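Local atomic coordinates of putative uncharacterized protein (Thermotoga maritima, PDB entry 3CNL), a protein that binds guanine nucleotides as a circularly permuted GTPase and is probably required for a late step in assembly of the 50S ribosomal subunit. Residues T24-R29 with V102-V107; D30-F35 with V56-E61; I50-K55 with R77-H82. One frame throughout, in Å; residues are numbered along the deposited sequence.

The chain enters its central sheet with strand 24-30, whose partner in contact 1 comes only at 102-107, so this pairing closes a long loop that holds both other contacts. Directly after the first strand, the turn at 30-35 meets 56-61 in contact 2 and closes a shorter loop around strand 48-54. Contact 3 then pairs 50-55 with 77-82; because 50-55 falls within the loop of contact 2 and 77-82 beyond it, these two cross. Backbone bonds from V25 and R29 to I50 and N54 join contacts 1 and 3 in one sheet, whose strands here run parallel. Contacts 2 and 3 both reach the guanine nucleotide, while contact 1 leads into the phosphate-binding loop.

Contact 1 of 3, residues T24-R29 with V102-V107; sequences TVVEVR and VLIVGV
V26 lies alongside I104, both side chains directed to the same face of the sheet, and its CB is overlapped by I104 CD1 at 3.5 Å. The isoleucine manages this because its CG1 stands beside the backbone N (chi1 -57°) and the chain then bends again, swinging CD1 over to the neighbouring strand. V26 CG2 meets V102 CG1 at 3.6 Å, while the other methyl of V102, CG2, rests on T24 CB at 3.9 Å. With an alanine at V102, a gap would probably open beside V26 CG2 and the methyl that rests on T24 CB would be lost. On the opposite face V25 CG1 touches V105 CG1 at 3.6 Å. Parallel pairing holds the strands in step: L103 N and V105 N donate to T24 O and V26 O, and V26 N and V28 N to L103 O and V105 O. Past G106, where the chain turns into the P-loop, a water takes over, donating to V28 O and accepting from V107 N. Helix 112-120 packs on V28 and I104, helix 13-19 covers V25 and L103 on the reverse side, and strand 48-54 pairs with the other edge of 24-29.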
loop_
_atom_site.group_PDB
_atom_site.type_symbol
_atom_site.label_atom_id
_atom_site.label_comp_id
_atom_site.label_asym_id
_atom_site.label_seq_id
_atom_site.Cartn_x
_atom_site.Cartn_y
_atom_site.Cartn_z
ATOM N N THR A 24 -3.628 20.167 1.956
ATOM C CA THR A 24 -2.978 19.246 1.034
ATOM C C THR A 24 -2.979 17.820 1.627
ATOM O O THR A 24 -2.832 17.644 2.839
ATOM C CB THR A 24 -1.522 19.724 0.754
ATOM O OG1 THR A 24 -1.557 21.080 0.289
ATOM C CG2 THR A 24 -0.785 18.833 -0.281
ATOM N N VAL A 25 -3.131 16.828 0.747
ATOM C CA VAL A 25 -3.190 15.403 1.079
ATOM C C VAL A 25 -2.248 14.619 0.157
ATOM O O VAL A 25 -2.363 14.707 -1.075
ATOM C CB VAL A 25 -4.639 14.832 0.855
ATOM C CG1 VAL A 25 -4.669 13.308 0.997
ATOM C CG2 VAL A 25 -5.615 15.451 1.842
ATOM N N VAL A 26 -1.331 13.866 0.773
ATOM C CA VAL A 26 -0.503 12.882 0.070
ATOM C C VAL A 26 -1.097 11.496 0.347
ATOM O O VAL A 26 -1.067 10.981 1.484
ATOM C CB VAL A 26 0.978 12.957 0.508
ATOM C CG1 VAL A 26 1.816 11.870 -0.198
ATOM C CG2 VAL A 26 1.559 14.353 0.222
ATOM N N GLU A 27 -1.696 10.935 -0.694
ATOM C CA GLU A 27 -2.293 9.611 -0.624
ATOM C C GLU A 27 -1.215 8.571 -0.953
ATOM O O GLU A 27 -0.741 8.464 -2.092
ATOM C CB GLU A 27 -3.483 9.552 -1.577
ATOM C CG GLU A 27 -4.327 8.306 -1.500
ATOM C CD GLU A 27 -5.367 8.272 -2.609
ATOM O OE1 GLU A 27 -6.375 7.579 -2.452
ATOM O OE2 GLU A 27 -5.170 8.927 -3.662
ATOM N N VAL A 28 -0.816 7.828 0.071
ATOM C CA VAL A 28 0.228 6.820 -0.068
ATOM C C VAL A 28 -0.398 5.460 -0.447
ATOM O O VAL A 28 -1.037 4.785 0.383
ATOM C CB VAL A 28 1.125 6.744 1.186
ATOM C CG1 VAL A 28 2.253 5.672 1.019
ATOM C CG2 VAL A 28 1.724 8.121 1.518
ATOM N N ARG A 29 -0.196 5.089 -1.713
ATOM C CA ARG A 29 -0.707 3.852 -2.282
ATOM C C ARG A 29 0.470 2.933 -2.554
ATOM O O ARG A 29 1.600 3.399 -2.606
ATOM C CB ARG A 29 -1.417 4.145 -3.603
ATOM C CG ARG A 29 -2.575 5.174 -3.520
ATOM C CD ARG A 29 -3.421 5.078 -4.766
ATOM N NE ARG A 29 -4.385 6.160 -4.835
ATOM C CZ ARG A 29 -5.305 6.304 -5.778
ATOM N NH1 ARG A 29 -5.414 5.414 -6.762
ATOM N NH2 ARG A 29 -6.131 7.341 -5.727
ATOM N N VAL A 102 0.179 19.675 5.151
ATOM C CA VAL A 102 0.012 18.382 4.510
ATOM C C VAL A 102 -0.405 17.281 5.496
ATOM O O VAL A 102 0.146 17.177 6.590
ATOM C CB VAL A 102 1.324 17.991 3.748
ATOM C CG1 VAL A 102 1.187 16.656 3.028
ATOM C CG2 VAL A 102 1.742 19.104 2.756
ATOM N N LEU A 103 -1.388 16.480 5.091
ATOM C CA LEU A 103 -1.684 15.206 5.753
ATOM C C LEU A 103 -1.227 14.064 4.851
ATOM O O LEU A 103 -1.564 13.999 3.663
ATOM C CB LEU A 103 -3.181 15.056 6.067
ATOM C CG LEU A 103 -3.678 13.690 6.592
ATOM C CD1 LEU A 103 -3.237 13.396 8.028
ATOM C CD2 LEU A 103 -5.202 13.532 6.490
ATOM N N ILE A 104 -0.440 13.170 5.428
ATOM C CA ILE A 104 -0.112 11.901 4.790
ATOM C C ILE A 104 -1.220 10.899 5.150
ATOM O O ILE A 104 -1.488 10.683 6.333
ATOM C CB ILE A 104 1.252 11.368 5.321
ATOM C CG1 ILE A 104 2.380 12.379 5.095
ATOM C CG2 ILE A 104 1.619 9.988 4.699
ATOM C CD1 ILE A 104 2.512 12.891 3.659
ATOM N N VAL A 105 -1.844 10.269 4.151
ATOM C CA VAL A 105 -2.926 9.316 4.415
ATOM C C VAL A 105 -2.841 8.043 3.538
ATOM O O VAL A 105 -2.256 8.057 2.453
ATOM C CB VAL A 105 -4.318 9.976 4.230
ATOM C CG1 VAL A 105 -4.637 10.167 2.750
ATOM C CG2 VAL A 105 -5.393 9.121 4.863
ATOM N N GLY A 106 -3.453 6.953 4.002
ATOM C CA GLY A 106 -3.479 5.709 3.211
ATOM C C GLY A 106 -3.988 4.514 3.995
ATOM O O GLY A 106 -4.188 4.592 5.219
ATOM N N VAL A 107 -4.187 3.395 3.304
ATOM C CA VAL A 107 -4.620 2.176 4.010
ATOM C C VAL A 107 -3.397 1.638 4.734
ATOM O O VAL A 107 -2.307 2.114 4.478
ATOM C CB VAL A 107 -5.206 1.134 3.051
ATOM C CG1 VAL A 107 -6.421 1.717 2.296
ATOM C CG2 VAL A 107 -4.106 0.604 2.072
HETATM O O HOH W 1 -3.585 4.011 0.627
#

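Contact 2 of 3, residues D30-F35 with V56-E61; sequences DARAPF and VDIADE. With GNP (phosphoaminophosphonic acid-guanylate ester), chain B.
The guanidinium of R32 carries I58 CD1 over one face, 3.7 Å above the plane and centred on it, while at its edge lie the carboxylate of D30 and a water. The grip on D30 is side-on: R32 NE reaches D30 OD1 at 3.0 Å and R32 NH2 reaches D30 OD2 at 2.8 Å, each oxygen met on its syn side. D30 OD1 also takes the backbone N of R32 through its anti lone pair, an Asx turn that holds the arginine at its root, while the side-on salt bridge holds its head. The edge water accepts from R32 NH1 and lies within hydrogen-bonding distance of I58 O, and carbonyls of V235 and A236 receive further N-H groups. The 56-61 segment starts in the second half of the NKxD motif of GTPases, whose D57 reads the guanine: GNP N1 donates to D57 OD1 at 2.9 Å in a nearly straight bond (170°), and GNP N2 to D57 OD2 at 3.1 Å. I58 serves both sides: the CD1 that covers the guanidinium also lies 3.5 Å from GNP N2; its CG1 sits between backbone N and carbonyl carbon (chi1 58°), and the extended chain beyond puts the methyl between base and guanidinium. Nearer the turn, R32 CG packs on A59 CB at 3.5 Å, and A31 CB meets V56 CG1.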
loop_
_atom_site.group_PDB
_atom_site.type_symbol
_atom_site.label_atom_id
_atom_site.label_comp_id
_atom_site.label_asym_id
_atom_site.label_seq_id
_atom_site.Cartn_x
_atom_site.Cartn_y
_atom_site.Cartn_z
ATOM N N ASP A 30 0.201 1.644 -2.717
ATOM C CA ASP A 30 1.205 0.667 -3.152
ATOM C C ASP A 30 1.103 0.653 -4.683
ATOM O O ASP A 30 0.014 0.508 -5.225
ATOM C CB ASP A 30 0.906 -0.717 -2.523
ATOM C CG ASP A 30 2.036 -1.730 -2.727
ATOM O OD1 ASP A 30 2.496 -1.879 -3.867
ATOM O OD2 ASP A 30 2.456 -2.408 -1.755
ATOM N N ALA A 31 2.229 0.850 -5.376
ATOM C CA ALA A 31 2.276 0.834 -6.847
ATOM C C ALA A 31 1.893 -0.513 -7.439
ATOM O O ALA A 31 1.525 -0.610 -8.617
ATOM C CB ALA A 31 3.692 1.213 -7.328
ATOM N N ARG A 32 1.988 -1.572 -6.644
ATOM C CA ARG A 32 1.627 -2.918 -7.152
ATOM C C ARG A 32 0.109 -3.117 -7.243
ATOM O O ARG A 32 -0.401 -4.007 -7.962
ATOM C CB ARG A 32 2.251 -3.988 -6.267
ATOM C CG ARG A 32 3.764 -3.940 -6.221
ATOM C CD ARG A 32 4.362 -4.890 -5.170
ATOM N NE ARG A 32 3.947 -4.523 -3.799
ATOM C CZ ARG A 32 4.121 -5.301 -2.727
ATOM N NH1 ARG A 32 4.702 -6.494 -2.863
ATOM N NH2 ARG A 32 3.722 -4.903 -1.512
ATOM N N ALA A 33 -0.622 -2.287 -6.509
ATOM C CA ALA A 33 -2.082 -2.380 -6.488
ATOM C C ALA A 33 -2.683 -0.994 -6.279
ATOM O O ALA A 33 -3.197 -0.721 -5.206
ATOM C CB ALA A 33 -2.533 -3.336 -5.327
ATOM N N PRO A 34 -2.576 -0.091 -7.276
ATOM C CA PRO A 34 -3.068 1.286 -7.085
ATOM C C PRO A 34 -4.553 1.496 -6.878
ATOM O O PRO A 34 -4.918 2.477 -6.226
ATOM C CB PRO A 34 -2.577 2.026 -8.348
ATOM C CG PRO A 34 -1.442 1.186 -8.821
ATOM C CD PRO A 34 -1.877 -0.229 -8.565
ATOM N N PHE A 35 -5.411 0.634 -7.434
ATOM C CA PHE A 35 -6.839 0.761 -7.161
ATOM C C PHE A 35 -7.143 0.191 -5.775
ATOM O O PHE A 35 -7.794 0.842 -4.952
ATOM C CB PHE A 35 -7.713 0.071 -8.218
ATOM C CG PHE A 35 -7.934 0.872 -9.490
ATOM C CD1 PHE A 35 -7.810 2.260 -9.514
ATOM C CD2 PHE A 35 -8.305 0.221 -10.659
ATOM C CE1 PHE A 35 -8.013 2.969 -10.687
ATOM C CE2 PHE A 35 -8.529 0.927 -11.846
ATOM C CZ PHE A 35 -8.390 2.288 -11.858
ATOM N N VAL A 56 7.961 1.268 -5.471
ATOM C CA VAL A 56 8.223 0.933 -6.898
ATOM C C VAL A 56 9.387 -0.058 -7.055
ATOM O O VAL A 56 9.532 -0.766 -8.091
ATOM C CB VAL A 56 8.417 2.194 -7.813
ATOM C CG1 VAL A 56 7.136 3.036 -7.871
ATOM C CG2 VAL A 56 9.644 3.024 -7.395
ATOM N N ASP A 57 10.198 -0.134 -6.009
ATOM C CA ASP A 57 11.358 -1.022 -6.018
ATOM C C ASP A 57 10.994 -2.517 -6.040
ATOM O O ASP A 57 11.772 -3.337 -6.541
ATOM C CB ASP A 57 12.293 -0.688 -4.859
ATOM C CG ASP A 57 11.643 -0.897 -3.518
ATOM O OD1 ASP A 57 10.545 -0.371 -3.322
ATOM O OD2 ASP A 57 12.225 -1.595 -2.664
ATOM N N ILE A 58 9.804 -2.858 -5.535
ATOM C CA ILE A 58 9.320 -4.241 -5.508
ATOM C C ILE A 58 8.109 -4.452 -6.439
ATOM O O ILE A 58 7.476 -5.525 -6.425
ATOM C CB ILE A 58 9.031 -4.737 -4.062
ATOM C CG1 ILE A 58 7.997 -3.846 -3.337
ATOM C CG2 ILE A 58 10.347 -4.842 -3.250
ATOM C CD1 ILE A 58 7.659 -4.303 -1.946
ATOM N N ALA A 59 7.829 -3.443 -7.266
ATOM C CA ALA A 59 6.731 -3.474 -8.243
ATOM C C ALA A 59 7.263 -3.757 -9.637
ATOM O O ALA A 59 8.413 -3.456 -9.936
ATOM C CB ALA A 59 5.991 -2.133 -8.254
ATOM N N ASP A 60 6.405 -4.299 -10.500
ATOM C CA ASP A 60 6.754 -4.446 -11.917
ATOM C C ASP A 60 6.842 -3.084 -12.612
ATOM O O ASP A 60 5.834 -2.399 -12.781
ATOM C CB ASP A 60 5.736 -5.312 -12.639
ATOM C CG ASP A 60 6.067 -5.472 -14.095
ATOM O OD1 ASP A 60 5.276 -4.987 -14.938
ATOM O OD2 ASP A 60 7.150 -6.040 -14.383
ATOM N N GLU A 61 8.054 -2.725 -13.046
ATOM C CA GLU A 61 8.352 -1.404 -13.604
ATOM C C GLU A 61 7.477 -1.019 -14.798
ATOM O O GLU A 61 6.998 0.108 -14.884
ATOM C CB GLU A 61 9.839 -1.292 -13.948
ATOM C CG GLU A 61 10.730 -1.387 -12.722
ATOM C CD GLU A 61 12.099 -0.782 -12.934
ATOM O OE1 GLU A 61 12.860 -1.330 -13.740
ATOM O OE2 GLU A 61 12.432 0.240 -12.288
HETATM P PG GNP B . 0.618 1.283 8.972
HETATM O O1G GNP B . -0.301 2.460 8.738
HETATM O O2G GNP B . -0.067 -0.044 8.701
HETATM O O3G GNP B . 1.222 1.415 10.365
HETATM N N3B GNP B . 1.941 1.193 8.104
HETATM P PB GNP B . 2.636 2.323 7.252
HETATM O O1B GNP B . 1.735 2.756 6.142
HETATM O O2B GNP B . 3.089 3.398 8.185
HETATM O O3A GNP B . 3.871 1.639 6.634
HETATM P PA GNP B . 5.335 1.534 7.160
HETATM O O1A GNP B . 6.108 2.732 6.792
HETATM O O2A GNP B . 5.398 1.117 8.570
HETATM O "O5'" GNP B . 5.928 0.393 6.282
HETATM C "C5'" GNP B . 5.345 -0.917 6.220
HETATM C "C4'" GNP B . 6.405 -1.881 5.699
HETATM O "O4'" GNP B . 6.781 -1.567 4.326
HETATM C "C3'" GNP B . 7.723 -1.905 6.453
HETATM O "O3'" GNP B . 8.210 -3.238 6.453
HETATM C "C2'" GNP B . 8.612 -1.020 5.593
HETATM O "O2'" GNP B . 9.969 -1.340 5.790
HETATM C "C1'" GNP B . 8.172 -1.402 4.184
HETATM N N9 GNP B . 8.337 -0.354 3.180
HETATM C C8 GNP B . 7.951 0.965 3.306
HETATM N N7 GNP B . 8.195 1.670 2.227
HETATM C C5 GNP B . 8.791 0.744 1.344
HETATM C C6 GNP B . 9.275 0.895 0.015
HETATM O O6 GNP B . 9.295 1.921 -0.688
HETATM N N1 GNP B . 9.779 -0.309 -0.510
HETATM C C2 GNP B . 9.813 -1.516 0.169
HETATM N N2 GNP B . 10.336 -2.578 -0.480
HETATM N N3 GNP B . 9.357 -1.675 1.400
HETATM C C4 GNP B . 8.871 -0.508 1.923
HETATM O O HOH W 2 6.381 -7.596 -5.230
#

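Contact 3 of 3, residues I50-K55 with R77-H82; sequences IILLNK and RVITTH. With GNP (phosphoaminophosphonic acid-guanylate ester), chain B.
L52 sets its CB near I79 CG1, its CG 3.9 Å from I79 CD1, and its CD1 also against that methyl. At the other branch, L52 CD2 presses on T81 CG2 at 3.4 Å, tighter than usual for two carbons. The leucine thus spans I79 and, just past the strand's end, T81, in a beta-alpha-beta crossover whose helix, 61-73, links strands 48-54 and 78-80. Backbone bonds join them in parallel: I51 N and L53 N donate to R77 O and I79 O, and I79 N and T81 N to I51 O and L53 O, the last arriving from above the carbonyl plane. On the other face L53 CG meets V78 CG2, and T80 CG2 lies against L53 CB. At the outer end I50 CD1 comes over a face of the R77 guanidinium, 3.3 Å above the plane and toward its rim; R77 NH1 makes a salt bridge with E48 and R77 NH2 a hydrogen bond to L94 O. At the inner end the strand runs into the NKxD motif. N54 turns OD1 to T81 CG2, while its ND2 is bound to T110 O, stitching the motif to the P-loop. H82 CA lies 3.2 Å from GNP O6. The extended K55 side chain passes over the guanine face, CG 3.4 Å from GNP C6, and its NZ, also held by N109 O, donates to GNP O4' at 3.2 Å.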
loop_
_atom_site.group_PDB
_atom_site.type_symbol
_atom_site.label_atom_id
_atom_site.label_comp_id
_atom_site.label_asym_id
_atom_site.label_seq_id
_atom_site.Cartn_x
_atom_site.Cartn_y
_atom_site.Cartn_z
ATOM N N ILE A 50 -2.141 14.663 -3.851
ATOM C CA ILE A 50 -1.060 14.028 -4.605
ATOM C C ILE A 50 -1.188 12.505 -4.437
ATOM O O ILE A 50 -1.224 12.004 -3.311
ATOM C CB ILE A 50 0.308 14.493 -4.080
ATOM C CG1 ILE A 50 0.371 16.033 -4.044
ATOM C CG2 ILE A 50 1.467 13.890 -4.911
ATOM C CD1 ILE A 50 1.650 16.571 -3.444
ATOM N N ILE A 51 -1.278 11.776 -5.543
ATOM C CA ILE A 51 -1.257 10.304 -5.487
ATOM C C ILE A 51 0.193 9.853 -5.540
ATOM O O ILE A 51 0.893 10.130 -6.510
ATOM C CB ILE A 51 -2.060 9.664 -6.632
ATOM C CG1 ILE A 51 -3.538 10.032 -6.500
ATOM C CG2 ILE A 51 -1.830 8.105 -6.674
ATOM C CD1 ILE A 51 -4.389 9.766 -7.745
ATOM N N LEU A 52 0.649 9.206 -4.475
ATOM C CA LEU A 52 2.003 8.728 -4.403
ATOM C C LEU A 52 1.991 7.206 -4.574
ATOM O O LEU A 52 1.349 6.488 -3.802
ATOM C CB LEU A 52 2.614 9.154 -3.063
ATOM C CG LEU A 52 4.083 8.918 -2.721
ATOM C CD1 LEU A 52 4.463 9.777 -1.521
ATOM C CD2 LEU A 52 4.340 7.484 -2.373
ATOM N N LEU A 53 2.673 6.722 -5.610
ATOM C CA LEU A 53 2.721 5.283 -5.865
ATOM C C LEU A 53 3.984 4.761 -5.233
ATOM O O LEU A 53 5.063 4.896 -5.803
ATOM C CB LEU A 53 2.688 4.986 -7.366
ATOM C CG LEU A 53 1.426 5.462 -8.080
ATOM C CD1 LEU A 53 1.470 5.034 -9.538
ATOM C CD2 LEU A 53 0.107 4.984 -7.383
ATOM N N ASN A 54 3.858 4.191 -4.031
ATOM C CA ASN A 54 5.025 3.852 -3.236
ATOM C C ASN A 54 5.543 2.430 -3.537
ATOM O O ASN A 54 4.851 1.658 -4.187
ATOM C CB ASN A 54 4.664 3.986 -1.757
ATOM C CG ASN A 54 5.854 4.160 -0.889
ATOM O OD1 ASN A 54 6.868 4.648 -1.336
ATOM N ND2 ASN A 54 5.744 3.771 0.375
ATOM N N LYS A 55 6.734 2.104 -3.035
ATOM C CA LYS A 55 7.338 0.758 -3.133
ATOM C C LYS A 55 7.613 0.318 -4.587
ATOM O O LYS A 55 7.535 -0.885 -4.898
ATOM C CB LYS A 55 6.495 -0.316 -2.396
ATOM C CG LYS A 55 6.183 -0.020 -0.904
ATOM C CD LYS A 55 5.522 -1.193 -0.188
ATOM C CE LYS A 55 5.154 -0.793 1.244
ATOM N NZ LYS A 55 4.589 -1.944 2.008
ATOM N N ARG A 77 -2.627 14.430 -10.120
ATOM C CA ARG A 77 -1.268 14.683 -9.665
ATOM C C ARG A 77 -0.725 13.369 -9.077
ATOM O O ARG A 77 -1.240 12.861 -8.083
ATOM C CB ARG A 77 -1.261 15.825 -8.648
ATOM C CG ARG A 77 0.110 16.241 -8.133
ATOM C CD ARG A 77 0.071 17.653 -7.537
ATOM N NE ARG A 77 1.310 18.004 -6.821
ATOM C CZ ARG A 77 1.437 19.080 -6.047
ATOM N NH1 ARG A 77 0.408 19.901 -5.880
ATOM N NH2 ARG A 77 2.586 19.333 -5.421
ATOM N N VAL A 78 0.292 12.811 -9.725
ATOM C CA VAL A 78 0.803 11.494 -9.380
ATOM C C VAL A 78 2.315 11.479 -9.438
ATOM O O VAL A 78 2.911 11.996 -10.391
ATOM C CB VAL A 78 0.205 10.373 -10.299
ATOM C CG1 VAL A 78 0.517 10.596 -11.797
ATOM C CG2 VAL A 78 0.651 8.973 -9.856
ATOM N N ILE A 79 2.920 10.897 -8.404
ATOM C CA ILE A 79 4.354 10.666 -8.358
ATOM C C ILE A 79 4.610 9.213 -7.992
ATOM O O ILE A 79 3.702 8.526 -7.541
ATOM C CB ILE A 79 5.062 11.582 -7.337
ATOM C CG1 ILE A 79 4.654 11.229 -5.901
ATOM C CG2 ILE A 79 4.805 13.074 -7.689
ATOM C CD1 ILE A 79 5.538 11.830 -4.834
ATOM N N THR A 80 5.839 8.745 -8.186
ATOM C CA THR A 80 6.201 7.396 -7.763
ATOM C C THR A 80 7.447 7.537 -6.917
ATOM O O THR A 80 8.230 8.453 -7.140
ATOM C CB THR A 80 6.544 6.505 -8.963
ATOM O OG1 THR A 80 7.612 7.119 -9.684
ATOM C CG2 THR A 80 5.325 6.336 -9.901
ATOM N N THR A 81 7.620 6.658 -5.932
ATOM C CA THR A 81 8.795 6.715 -5.078
ATOM C C THR A 81 9.003 5.386 -4.388
ATOM O O THR A 81 8.252 4.446 -4.617
ATOM C CB THR A 81 8.695 7.842 -4.024
ATOM O OG1 THR A 81 9.983 8.038 -3.416
ATOM C CG2 THR A 81 7.668 7.497 -2.942
ATOM N N HIS A 82 10.056 5.305 -3.578
ATOM C CA HIS A 82 10.340 4.128 -2.768
ATOM C C HIS A 82 11.239 4.521 -1.605
ATOM O O HIS A 82 11.817 5.604 -1.603
ATOM C CB HIS A 82 10.927 2.981 -3.616
ATOM C CG HIS A 82 12.347 3.195 -4.061
ATOM N ND1 HIS A 82 12.678 3.810 -5.249
ATOM C CD2 HIS A 82 13.521 2.836 -3.490
ATOM C CE1 HIS A 82 13.991 3.843 -5.379
ATOM N NE2 HIS A 82 14.525 3.261 -4.323
HETATM P PG GNP B . 0.618 1.283 8.972
HETATM O O1G GNP B . -0.301 2.460 8.738
HETATM O O2G GNP B . -0.067 -0.044 8.701
HETATM O O3G GNP B . 1.222 1.415 10.365
HETATM N N3B GNP B . 1.941 1.193 8.104
HETATM P PB GNP B . 2.636 2.323 7.252
HETATM O O1B GNP B . 1.735 2.756 6.142
HETATM O O2B GNP B . 3.089 3.398 8.185
HETATM O O3A GNP B . 3.871 1.639 6.634
HETATM P PA GNP B . 5.335 1.534 7.160
HETATM O O1A GNP B . 6.108 2.732 6.792
HETATM O O2A GNP B . 5.398 1.117 8.570
HETATM O "O5'" GNP B . 5.928 0.393 6.282
HETATM C "C5'" GNP B . 5.345 -0.917 6.220
HETATM C "C4'" GNP B . 6.405 -1.881 5.699
HETATM O "O4'" GNP B . 6.781 -1.567 4.326
HETATM C "C3'" GNP B . 7.723 -1.905 6.453
HETATM O "O3'" GNP B . 8.210 -3.238 6.453
HETATM C "C2'" GNP B . 8.612 -1.020 5.593
HETATM O "O2'" GNP B . 9.969 -1.340 5.790
HETATM C "C1'" GNP B . 8.172 -1.402 4.184
HETATM N N9 GNP B . 8.337 -0.354 3.180
HETATM C C8 GNP B . 7.951 0.965 3.306
HETATM N N7 GNP B . 8.195 1.670 2.227
HETATM C C5 GNP B . 8.791 0.744 1.344
HETATM C C6 GNP B . 9.275 0.895 0.015
HETATM O O6 GNP B . 9.295 1.921 -0.688
HETATM N N1 GNP B . 9.779 -0.309 -0.510
HETATM C C2 GNP B . 9.813 -1.516 0.169
HETATM N N2 GNP B . 10.336 -2.578 -0.480
HETATM N N3 GNP B . 9.357 -1.675 1.400
HETATM C C4 GNP B . 8.871 -0.508 1.923
#